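Local coordinates for P protein (Mumps virus, PDB 3BBZ) that probably binds the viral nucleocapsid through this small C-terminal domain of the phosphoprotein, and so is thought to hold the viral polymerase on its template, at residues Lys9-Ser14 / Arg42-Ser47; Asp13-Pro18 / Gln22-Arg27; Gln26-Ala31 / Asp35-Ile40. The protein carries 1 engineered substitution. All blocks are in the same frame, centred on the assembly; numbering follows the deposited sequence.

Interaction 1: residues Lys9-Ser14 / Arg42-Ser47; sequences KMITDS and RDIIRS. Engineered in segment 9-14: S14 (natural residue Cys).
A single side chain, I44, makes every contact between these two nearly parallel helix segments, reaching M10, I11 and S14 across axes 10.3 Å apart and inclined by only 12°. Its two branches divide the work. CD1 of I44 presses on CG1 of I11 at 3.5 Å, tighter than usual van der Waals contact, and the two isoleucines cross there at about a right angle. CG2 of I44, anti to its own backbone N, is turned to the other side, where it meets CB of S14 at 4.0 Å and passes CB of M10 at 4.3 Å. The rest of the M10 chain leads away, so methionine contributes its base and not its sulfur. S14, an engineered residue in place of the natural cysteine, folds its hydroxyl back on its own helix: OG donates to O of M10 (2.8 Å), tilted 18° from the carbonyl plane. On helix 34-47, away from this seam, R42 grips the D43 carboxylate side-on, NE to OD1 at 3.1 Å and NH2 to OD2 at 3.2 Å. R46 adds a weak bond to OD1, and R27 of helix 18-29 a salt bridge to OD2, which probably favours the charged form of D43. S47 OG doubles the helical bond to O of D43 (2.9 Å), arriving from the opposite face to S47 N. Helix 18-29 completes the apolar centre, F24 touching both I11 and I44. Parallel first and third helices, joined through an intervening helix, are the arrangement of an up-down-up three-helix bundle.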
# COMPACT_ATOMS: atom_id res chain seq x y z
N LYS A 9 6.79 -0.16 3.18
CA LYS A 9 7.52 1.08 3.43
C LYS A 9 6.88 2.25 2.74
O LYS A 9 6.87 3.36 3.30
CB LYS A 9 8.98 0.94 3.01
CG LYS A 9 9.72 -0.16 3.83
CD LYS A 9 11.15 -0.29 3.54
CE LYS A 9 11.95 0.97 4.03
NZ LYS A 9 11.70 1.31 5.47
N MET A 10 6.34 2.03 1.54
CA MET A 10 5.55 3.08 0.89
C MET A 10 4.41 3.59 1.74
O MET A 10 4.15 4.77 1.80
CB MET A 10 5.02 2.68 -0.49
CG MET A 10 6.09 2.63 -1.56
SD MET A 10 5.34 2.04 -3.07
CE MET A 10 6.75 1.51 -3.97
N ILE A 11 3.71 2.67 2.37
CA ILE A 11 2.54 3.02 3.15
C ILE A 11 2.98 3.83 4.36
O ILE A 11 2.44 4.91 4.63
CB ILE A 11 1.78 1.74 3.62
CG1 ILE A 11 1.22 1.00 2.42
CG2 ILE A 11 0.61 2.15 4.56
CD1 ILE A 11 0.88 -0.48 2.67
N THR A 12 3.96 3.31 5.10
CA THR A 12 4.55 4.00 6.26
C THR A 12 4.98 5.45 5.91
O THR A 12 4.68 6.39 6.66
CB THR A 12 5.69 3.12 6.88
OG1 THR A 12 5.11 1.93 7.46
CG2 THR A 12 6.48 3.84 7.97
N ASP A 13 5.60 5.63 4.74
CA ASP A 13 6.16 6.92 4.36
C ASP A 13 5.13 7.92 3.87
O ASP A 13 5.32 9.13 4.03
CB ASP A 13 7.20 6.75 3.24
CG ASP A 13 8.52 6.24 3.76
OD1 ASP A 13 8.75 6.35 4.98
OD2 ASP A 13 9.34 5.74 2.93
N SER A 14 4.07 7.41 3.24
CA SER A 14 3.20 8.22 2.45
C SER A 14 1.90 8.47 3.20
O SER A 14 1.41 9.59 3.23
CB SER A 14 2.93 7.55 1.08
OG SER A 14 4.15 7.18 0.36
N ARG A 42 -0.79 1.93 -7.12
CA ARG A 42 -1.52 3.02 -7.78
C ARG A 42 -2.30 3.84 -6.73
O ARG A 42 -2.22 5.07 -6.72
CB ARG A 42 -2.48 2.43 -8.81
CG ARG A 42 -3.42 3.40 -9.45
CD ARG A 42 -4.63 2.61 -10.03
NE ARG A 42 -5.45 2.02 -8.97
CZ ARG A 42 -6.31 1.01 -9.15
NH1 ARG A 42 -6.45 0.44 -10.33
NH2 ARG A 42 -7.01 0.56 -8.12
N ASP A 43 -3.05 3.17 -5.84
CA ASP A 43 -3.84 3.93 -4.85
C ASP A 43 -3.02 4.62 -3.76
O ASP A 43 -3.45 5.66 -3.30
CB ASP A 43 -4.97 3.09 -4.26
CG ASP A 43 -5.98 2.68 -5.33
OD1 ASP A 43 -6.13 3.44 -6.35
OD2 ASP A 43 -6.58 1.60 -5.16
N ILE A 44 -1.89 4.05 -3.34
CA ILE A 44 -0.92 4.73 -2.46
C ILE A 44 -0.38 6.03 -3.07
O ILE A 44 -0.40 7.11 -2.44
CB ILE A 44 0.26 3.83 -2.03
CG1 ILE A 44 -0.23 2.73 -1.11
CG2 ILE A 44 1.27 4.64 -1.17
CD1 ILE A 44 0.74 1.57 -0.97
N ILE A 45 0.00 5.96 -4.35
CA ILE A 45 0.55 7.14 -5.06
C ILE A 45 -0.48 8.26 -5.15
O ILE A 45 -0.16 9.42 -4.92
CB ILE A 45 1.06 6.76 -6.48
CG1 ILE A 45 2.24 5.81 -6.39
CG2 ILE A 45 1.48 8.00 -7.27
CD1 ILE A 45 2.48 4.93 -7.67
N ARG A 46 -1.71 7.90 -5.51
CA ARG A 46 -2.84 8.84 -5.62
C ARG A 46 -3.19 9.53 -4.31
O ARG A 46 -3.56 10.71 -4.31
CB ARG A 46 -4.10 8.11 -6.09
CG ARG A 46 -4.23 7.88 -7.58
CD ARG A 46 -5.28 6.81 -7.85
NE ARG A 46 -5.44 6.58 -9.29
CZ ARG A 46 -6.32 5.74 -9.81
NH1 ARG A 46 -7.10 5.03 -8.99
NH2 ARG A 46 -6.43 5.59 -11.13
N SER A 47 -3.12 8.76 -3.20
CA SER A 47 -3.56 9.21 -1.88
C SER A 47 -2.72 10.32 -1.31
O SER A 47 -3.20 11.05 -0.45
CB SER A 47 -3.69 8.04 -0.89
OG SER A 47 -4.77 7.22 -1.30

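Interaction 2: residues Asp13-Pro18 / Gln22-Arg27; sequences DSVANP and QAFEQR. Engineered in segment 13-18: S14 (natural residue Cys). With FMT (formic acid), chain E.
Backbone N of Q22 donates to O of P18 (3.0 Å, N-H...O angle 159°), the i to i+4 bond of the first turn of helix 18-29, while V15 leaves helical angles at the end of helix 3-14 and the chain turns back through A16 and N17. The Q22 side chain runs extended beyond CG, passing alongside O of P18, with CG at 3.1 Å; its NE2 comes to 3.3 Å from the same O of P18, at too poor an angle for a hydrogen bond. Deeper in, CG2 of V15 approaches the F24 ring obliquely, 3.8 Å from CD1 and 3.9 Å from CE1. With CG1 of V15 anti to the backbone N (chi1 -170°), CG2 is the branch left to meet the phenylalanine. A formic acid molecule, probably from the crystallisation liquor, occupies the turn: N of A16 donates to its O2 at 2.9 Å and N of N17 to its O1 at 2.9 Å, so two successive peptide N-H groups hold it. N17 is the N-cap of helix 18-29, its OD1 accepting from N of M20. Beyond the turn, F24 extends to I44 and S47, placing this link between helices 3-14 and 18-29 against the C-terminal part of helix 34-47.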
# COMPACT_ATOMS: atom_id res chain seq x y z
N ASP A 13 5.60 5.63 4.74
CA ASP A 13 6.16 6.92 4.36
C ASP A 13 5.13 7.92 3.87
O ASP A 13 5.32 9.13 4.03
CB ASP A 13 7.20 6.75 3.24
CG ASP A 13 8.52 6.24 3.76
OD1 ASP A 13 8.75 6.35 4.98
OD2 ASP A 13 9.34 5.74 2.93
N SER A 14 4.07 7.41 3.24
CA SER A 14 3.20 8.22 2.45
C SER A 14 1.90 8.47 3.20
O SER A 14 1.41 9.59 3.23
CB SER A 14 2.93 7.55 1.08
OG SER A 14 4.15 7.18 0.36
N VAL A 15 1.36 7.41 3.78
CA VAL A 15 0.08 7.45 4.50
C VAL A 15 0.29 7.81 5.98
O VAL A 15 0.83 7.01 6.77
CB VAL A 15 -0.70 6.10 4.32
CG1 VAL A 15 -2.13 6.22 4.84
CG2 VAL A 15 -0.70 5.68 2.82
N ALA A 16 -0.14 9.03 6.33
CA ALA A 16 -0.03 9.57 7.69
C ALA A 16 -1.26 9.25 8.52
O ALA A 16 -1.15 9.10 9.75
CB ALA A 16 0.25 11.10 7.67
N ASN A 17 -2.43 9.12 7.87
CA ASN A 17 -3.66 8.83 8.61
C ASN A 17 -3.72 7.33 8.99
O ASN A 17 -3.67 6.44 8.11
CB ASN A 17 -4.88 9.41 7.87
CG ASN A 17 -6.23 8.79 8.29
OD1 ASN A 17 -6.50 7.65 8.00
ND2 ASN A 17 -7.08 9.57 8.90
N PRO A 18 -3.74 7.05 10.31
CA PRO A 18 -3.55 5.68 10.82
C PRO A 18 -4.62 4.68 10.40
O PRO A 18 -4.32 3.52 10.21
CB PRO A 18 -3.47 5.87 12.33
CG PRO A 18 -3.05 7.33 12.48
CD PRO A 18 -3.87 8.00 11.43
N GLN A 22 -3.77 1.29 8.22
CA GLN A 22 -4.22 -0.08 8.62
C GLN A 22 -4.97 -0.76 7.49
O GLN A 22 -4.81 -1.96 7.33
CB GLN A 22 -5.17 -0.12 9.84
CG GLN A 22 -4.71 0.64 11.14
CD GLN A 22 -5.90 1.15 12.03
OE1 GLN A 22 -7.08 0.73 11.84
NE2 GLN A 22 -5.61 2.09 12.95
N ALA A 23 -5.80 -0.00 6.75
CA ALA A 23 -6.57 -0.55 5.61
C ALA A 23 -5.68 -0.97 4.45
O ALA A 23 -5.87 -2.05 3.90
CB ALA A 23 -7.66 0.44 5.12
N PHE A 24 -4.67 -0.13 4.12
CA PHE A 24 -3.70 -0.46 3.06
C PHE A 24 -2.88 -1.70 3.42
O PHE A 24 -2.61 -2.57 2.56
CB PHE A 24 -2.75 0.72 2.81
CG PHE A 24 -3.19 1.64 1.71
CD1 PHE A 24 -3.22 3.03 1.91
CD2 PHE A 24 -3.56 1.16 0.48
CE1 PHE A 24 -3.62 3.92 0.86
CE2 PHE A 24 -3.98 2.03 -0.56
CZ PHE A 24 -3.99 3.41 -0.36
N GLU A 25 -2.53 -1.82 4.70
CA GLU A 25 -1.71 -2.95 5.17
C GLU A 25 -2.57 -4.22 5.19
O GLU A 25 -2.07 -5.31 4.88
CB GLU A 25 -1.19 -2.67 6.57
CG GLU A 25 -0.02 -1.67 6.67
CD GLU A 25 0.32 -1.31 8.13
OE1 GLU A 25 -0.38 -1.80 9.08
OE2 GLU A 25 1.33 -0.57 8.33
N GLN A 26 -3.85 -4.10 5.54
CA GLN A 26 -4.78 -5.23 5.38
C GLN A 26 -4.88 -5.60 3.91
O GLN A 26 -4.82 -6.75 3.60
CB GLN A 26 -6.16 -4.91 5.95
CG GLN A 26 -6.23 -4.92 7.49
CD GLN A 26 -6.79 -6.23 8.06
OE1 GLN A 26 -6.89 -7.22 7.35
NE2 GLN A 26 -7.16 -6.23 9.36
N ARG A 27 -5.05 -4.61 3.03
CA ARG A 27 -5.05 -4.83 1.58
C ARG A 27 -3.78 -5.52 1.07
O ARG A 27 -3.83 -6.50 0.32
CB ARG A 27 -5.28 -3.49 0.86
CG ARG A 27 -5.81 -3.60 -0.56
CD ARG A 27 -6.41 -2.28 -1.10
NE ARG A 27 -6.46 -2.32 -2.57
CZ ARG A 27 -6.35 -1.25 -3.37
NH1 ARG A 27 -6.20 -0.03 -2.87
NH2 ARG A 27 -6.41 -1.40 -4.69
C FMT E . -2.00 10.50 4.17
O1 FMT E . -2.57 9.81 5.02
O2 FMT E . -0.91 11.06 4.36

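Interaction 3: residues Gln26-Ala31 / Asp35-Ile40; sequences QRLAKA and DALNDI
I40 and A31 lie at the centre of this antiparallel helical hairpin of a three-helix bundle, where helix 18-29 ends and helix 34-47 returns beside it. CB of A31 sits 3.6 Å from CB of A36 and 3.8 Å from CD1 of I40, and the small methyls let the backbones come close, with CA of A31 and CA of A36 6.0 Å apart. Deeper, CD1 of L28 meets CD2 of L37 at 3.6 Å, the two leucines crossing at about a right angle; L28 has CG anti to its backbone N (chi1 -177°), and its end swings in toward the partner helix. On the outer side of I40, R27 stretches from CG to NE and slides past the isoleucine in the opposite direction, so that CG1 of I40 lies 3.5 Å above one face of the R27 guanidinium, offset toward its rim. NH1 of R27 has its salt-bridge partner in D43, about one turn beyond I40 on helix 34-47. Helix 3-14 closes the inner side, I7 touching both L28 and L37, and NZ of K4 bonds to the carbonyl oxygens of L28, in the last turn of helix 18-29, and of A31, just beyond it. Across the hairpin a water donates to O of A36 at 3.1 Å and accepts a weak bond from NH2 of R27 at 3.3 Å.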
# COMPACT_ATOMS: atom_id res chain seq x y z
N GLN A 26 -3.85 -4.10 5.54
CA GLN A 26 -4.78 -5.23 5.38
C GLN A 26 -4.88 -5.60 3.91
O GLN A 26 -4.82 -6.75 3.60
CB GLN A 26 -6.16 -4.91 5.95
CG GLN A 26 -6.23 -4.92 7.49
CD GLN A 26 -6.79 -6.23 8.06
OE1 GLN A 26 -6.89 -7.22 7.35
NE2 GLN A 26 -7.16 -6.23 9.36
N ARG A 27 -5.05 -4.61 3.03
CA ARG A 27 -5.05 -4.83 1.58
C ARG A 27 -3.78 -5.52 1.07
O ARG A 27 -3.83 -6.50 0.32
CB ARG A 27 -5.28 -3.49 0.86
CG ARG A 27 -5.81 -3.60 -0.56
CD ARG A 27 -6.41 -2.28 -1.10
NE ARG A 27 -6.46 -2.32 -2.57
CZ ARG A 27 -6.35 -1.25 -3.37
NH1 ARG A 27 -6.20 -0.03 -2.87
NH2 ARG A 27 -6.41 -1.40 -4.69
N LEU A 28 -2.62 -5.03 1.50
CA LEU A 28 -1.37 -5.56 1.04
C LEU A 28 -1.15 -6.99 1.53
O LEU A 28 -0.69 -7.84 0.76
CB LEU A 28 -0.22 -4.67 1.48
CG LEU A 28 1.21 -5.02 1.03
CD1 LEU A 28 1.32 -5.08 -0.49
CD2 LEU A 28 2.22 -4.02 1.63
N ALA A 29 -1.52 -7.26 2.78
CA ALA A 29 -1.33 -8.59 3.37
C ALA A 29 -2.14 -9.68 2.62
O ALA A 29 -1.75 -10.85 2.64
CB ALA A 29 -1.68 -8.57 4.84
N LYS A 30 -3.23 -9.28 1.97
CA LYS A 30 -4.19 -10.19 1.35
C LYS A 30 -4.05 -10.27 -0.15
O LYS A 30 -4.96 -10.81 -0.76
CB LYS A 30 -5.61 -9.70 1.61
CG LYS A 30 -6.47 -10.47 2.60
CD LYS A 30 -5.82 -10.63 3.99
CE LYS A 30 -6.34 -9.64 5.00
NZ LYS A 30 -5.32 -8.60 5.33
N ALA A 31 -3.02 -9.65 -0.73
CA ALA A 31 -2.77 -9.66 -2.18
C ALA A 31 -1.37 -10.20 -2.45
O ALA A 31 -0.45 -10.02 -1.65
CB ALA A 31 -2.90 -8.24 -2.80
N ASP A 35 -0.62 -7.87 -10.63
CA ASP A 35 -1.81 -7.05 -10.90
C ASP A 35 -2.36 -6.37 -9.65
O ASP A 35 -2.55 -5.16 -9.65
CB ASP A 35 -2.94 -7.89 -11.58
CG ASP A 35 -2.73 -8.05 -13.12
OD1 ASP A 35 -1.67 -7.65 -13.62
OD2 ASP A 35 -3.63 -8.60 -13.81
N ALA A 36 -2.60 -7.15 -8.59
CA ALA A 36 -3.11 -6.63 -7.32
C ALA A 36 -2.16 -5.66 -6.65
O ALA A 36 -2.61 -4.65 -6.09
CB ALA A 36 -3.40 -7.76 -6.36
N LEU A 37 -0.87 -5.97 -6.70
CA LEU A 37 0.14 -5.12 -6.09
C LEU A 37 0.26 -3.77 -6.81
O LEU A 37 0.34 -2.74 -6.14
CB LEU A 37 1.46 -5.84 -5.95
CG LEU A 37 1.52 -7.10 -5.03
CD1 LEU A 37 2.95 -7.64 -4.98
CD2 LEU A 37 1.03 -6.87 -3.63
N ASN A 38 0.16 -3.77 -8.15
CA ASN A 38 0.19 -2.53 -8.93
C ASN A 38 -0.99 -1.61 -8.58
O ASN A 38 -0.83 -0.39 -8.47
CB ASN A 38 0.16 -2.82 -10.44
CG ASN A 38 1.51 -3.33 -10.97
OD1 ASN A 38 2.51 -3.26 -10.28
ND2 ASN A 38 1.52 -3.83 -12.19
N ASP A 39 -2.16 -2.22 -8.39
CA ASP A 39 -3.38 -1.50 -8.02
C ASP A 39 -3.26 -0.88 -6.62
O ASP A 39 -3.66 0.27 -6.41
CB ASP A 39 -4.56 -2.43 -8.08
CG ASP A 39 -4.98 -2.81 -9.50
OD1 ASP A 39 -4.33 -2.41 -10.51
OD2 ASP A 39 -5.98 -3.56 -9.56
N ILE A 40 -2.67 -1.60 -5.68
CA ILE A 40 -2.38 -1.04 -4.36
C ILE A 40 -1.38 0.12 -4.43
O ILE A 40 -1.64 1.19 -3.91
CB ILE A 40 -1.89 -2.14 -3.38
CG1 ILE A 40 -3.00 -3.16 -3.19
CG2 ILE A 40 -1.58 -1.52 -1.99
CD1 ILE A 40 -2.54 -4.49 -2.48
O HOH W 1 -5.54 -4.62 -5.00

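How the interactions relate
From the N terminus, helix 3-14 carries the first side of interaction 1 and, at its end, that of interaction 2, which closes the short turn into helix 18-29. Interaction 3 then closes the second short connection, returning the chain into helix 34-47. Interaction 1 is the long closure, spanning the chain from K9 to S47: interaction 3 falls wholly within that span, and interaction 2 starts from its first segment, sharing D13 and S14. Interactions 2 and 3 share Q26 and R27 and lie on opposite sides of the chain's centre. Interaction 2 thus ties helix 3-14 to 18-29, interaction 3 ties 18-29 to 34-47, and interaction 1 ties 3-14 to 34-47.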